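Local coordinates for hypothetical protein ORF-c20_032 (Sulfolobus solfataricus, PDB 2NRQ) that is of uncertain function, belonging to an archaeal family that resembles RNA-binding proteins in structure but is considered unlikely to bind RNA, at residues A[69-72]-A[73-77]. Residues are numbered along the deposited sequence; the frame is centred on the assembly and turned at random.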
ATOM      1  N   PHE A  69      -6.964   1.516   5.566  1.00 42.89           N
ATOM      2  CA  PHE A  69      -6.849   2.849   5.000  1.00 45.13           C
ATOM      3  C   PHE A  69      -6.508   3.782   6.146  1.00 44.56           C
ATOM      4  O   PHE A  69      -5.570   4.574   6.071  1.00 43.59           O
ATOM      5  CB  PHE A  69      -8.176   3.275   4.375  1.00 47.10           C
ATOM      6  CG  PHE A  69      -8.130   4.614   3.708  1.00 50.06           C
ATOM      7  CD1 PHE A  69      -6.922   5.141   3.257  1.00 51.83           C
ATOM      8  CD2 PHE A  69      -9.299   5.325   3.469  1.00 52.53           C
ATOM      9  CE1 PHE A  69      -6.880   6.355   2.573  1.00 53.69           C
ATOM     10  CE2 PHE A  69      -9.272   6.545   2.780  1.00 53.17           C
ATOM     11  CZ  PHE A  69      -8.059   7.058   2.333  1.00 53.90           C
ATOM     12  N   LYS A  70      -7.285   3.657   7.213  1.00 45.31           N
ATOM     13  CA  LYS A  70      -7.114   4.466   8.405  1.00 46.57           C
ATOM     14  C   LYS A  70      -5.668   4.424   8.885  1.00 46.20           C
ATOM     15  O   LYS A  70      -5.051   5.464   9.089  1.00 46.79           O
ATOM     16  CB  LYS A  70      -8.053   3.954   9.500  1.00 48.43           C
ATOM     17  CG  LYS A  70      -8.524   5.006  10.488  1.00 50.75           C
ATOM     18  CD  LYS A  70     -10.055   5.094  10.519  1.00 53.94           C
ATOM     19  CE  LYS A  70     -10.628   5.571   9.172  1.00 56.03           C
ATOM     20  NZ  LYS A  70     -12.079   5.969   9.227  1.00 56.43           N
ATOM     21  N   ILE A  71      -5.116   3.227   9.050  1.00 46.51           N
ATOM     22  CA  ILE A  71      -3.741   3.122   9.522  1.00 47.28           C
ATOM     23  C   ILE A  71      -2.743   3.760   8.558  1.00 47.03           C
ATOM     24  O   ILE A  71      -1.717   4.275   8.989  1.00 48.13           O
ATOM     25  CB  ILE A  71      -3.357   1.642   9.843  1.00 47.47           C
ATOM     26  CG1 ILE A  71      -1.839   1.457   9.802  1.00 46.89           C
ATOM     27  CG2 ILE A  71      -4.055   0.707   8.913  1.00 50.63           C
ATOM     28  CD1 ILE A  71      -1.115   2.135  10.930  1.00 47.17           C
ATOM     29  N   ILE A  72      -3.039   3.743   7.261  1.00 47.06           N
ATOM     30  CA  ILE A  72      -2.149   4.375   6.281  1.00 46.79           C
ATOM     31  C   ILE A  72      -2.211   5.892   6.497  1.00 47.31           C
ATOM     32  O   ILE A  72      -1.198   6.597   6.436  1.00 45.80           O
ATOM     33  CB  ILE A  72      -2.595   4.086   4.830  1.00 45.65           C
ATOM     34  CG1 ILE A  72      -2.367   2.615   4.487  1.00 44.38           C
ATOM     35  CG2 ILE A  72      -1.825   4.965   3.868  1.00 45.22           C
ATOM     36  CD1 ILE A  72      -2.869   2.235   3.118  1.00 41.89           C
ATOM     37  N   LEU A  73      -3.421   6.380   6.749  1.00 47.98           N
ATOM     38  CA  LEU A  73      -3.659   7.795   6.984  1.00 49.15           C
ATOM     39  C   LEU A  73      -2.997   8.287   8.254  1.00 49.95           C
ATOM     40  O   LEU A  73      -2.578   9.432   8.330  1.00 51.05           O
ATOM     41  CB  LEU A  73      -5.162   8.070   7.071  1.00 48.72           C
ATOM     42  CG  LEU A  73      -5.938   8.011   5.757  1.00 49.79           C
ATOM     43  CD1 LEU A  73      -7.415   8.224   6.032  1.00 49.16           C
ATOM     44  CD2 LEU A  73      -5.406   9.075   4.803  1.00 48.50           C
ATOM     45  N   GLU A  74      -2.902   7.418   9.250  1.00 50.83           N
ATOM     46  CA  GLU A  74      -2.310   7.790  10.527  1.00 51.66           C
ATOM     47  C   GLU A  74      -0.807   7.623  10.525  1.00 52.04           C
ATOM     48  O   GLU A  74      -0.148   7.932  11.515  1.00 54.65           O
ATOM     49  CB  GLU A  74      -2.916   6.935  11.637  1.00 52.36           C
ATOM     50  CG  GLU A  74      -4.421   6.791  11.489  1.00 56.49           C
ATOM     51  CD  GLU A  74      -5.009   5.739  12.401  1.00 58.97           C
ATOM     52  OE1 GLU A  74      -4.366   4.677  12.583  1.00 60.68           O
ATOM     53  OE2 GLU A  74      -6.123   5.968  12.922  1.00 59.90           O
ATOM     54  N   LYS A  75      -0.261   7.138   9.417  1.00 50.90           N
ATOM     55  CA  LYS A  75       1.174   6.921   9.324  1.00 48.67           C
ATOM     56  C   LYS A  75       1.822   7.818   8.292  1.00 48.04           C
ATOM     57  O   LYS A  75       2.969   8.229   8.451  1.00 47.90           O
ATOM     58  CB  LYS A  75       1.458   5.470   8.963  1.00 49.07           C
ATOM     59  CG  LYS A  75       1.100   4.466  10.039  1.00 48.62           C
ATOM     60  CD  LYS A  75       2.330   3.977  10.774  1.00 46.76           C
ATOM     61  CE  LYS A  75       2.029   2.687  11.507  1.00 46.64           C
ATOM     62  NZ  LYS A  75       3.256   2.082  12.085  1.00 49.07           N
ATOM     63  N   ILE A  76       1.094   8.121   7.227  1.00 46.48           N
ATOM     64  CA  ILE A  76       1.647   8.966   6.178  1.00 46.27           C
ATOM     65  C   ILE A  76       1.852  10.409   6.659  1.00 46.97           C
ATOM     66  O   ILE A  76       1.050  10.937   7.432  1.00 46.28           O
ATOM     67  CB  ILE A  76       0.729   8.966   4.941  1.00 44.74           C
ATOM     68  CG1 ILE A  76       1.466   9.569   3.751  1.00 44.21           C
ATOM     69  CG2 ILE A  76      -0.542   9.749   5.231  1.00 42.52           C
ATOM     70  CD1 ILE A  76       0.670   9.533   2.469  1.00 45.66           C
ATOM     71  N   GLU A  77       2.936  11.039   6.211  1.00 46.93           N
ATOM     72  CA  GLU A  77       3.208  12.425   6.579  1.00 47.79           C
ATOM     73  C   GLU A  77       2.232  13.327   5.808  1.00 47.63           C
ATOM     74  O   GLU A  77       1.812  12.986   4.695  1.00 48.91           O
ATOM     75  CB  GLU A  77       4.661  12.775   6.265  1.00 48.78           C
ATOM     76  CG  GLU A  77       5.167  12.236   4.940  1.00 53.53           C
ATOM     77  CD  GLU A  77       6.677  12.366   4.794  1.00 56.24           C
ATOM     78  OE1 GLU A  77       7.409  11.843   5.666  1.00 56.49           O
ATOM     79  OE2 GLU A  77       7.135  12.985   3.805  1.00 57.88           O
TER
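Phe69 and Leu73 meet one helical turn apart in a local CH-pi contact near the C-terminal end of helix 62-73, where the chain turns toward helix 78-85. The evidence is positional: Leu73 CD1 sits 3.9 Å from the centroid of the Phe69 ring and 10° off its normal, so the methyl lies over the centre of one face, while Leu73 CG approaches Phe69 CE1 at 3.7 Å. With CG trans to the backbone N (chi1 -177°), Phe69 carries its ring beside its own carbonyl, the side on which Leu73 follows. Helix 134-145 adds Ile138 against Phe69 and Leu141 against Leu73, and Leu81 of helix 78-85 also touches Leu73. An alanine in place of Phe69 would probably deprive the Leu73 methyl of its aromatic face and open a gap beside Ile138. The same two residues are joined in the main chain by a hydrogen bond from Leu73 N to Phe69 O (2.9 Å). Ile72 O then accepts twice, from Ile76 N at 2.9 Å, nearly end-on, and from Lys75 N at 3.2 Å, the latter donor standing 71° out of the carbonyl plane. The chemistry is thus consistent with a helix end whose last carbonyls are used by main-chain N-H groups while an apolar face meets the neighbouring helices.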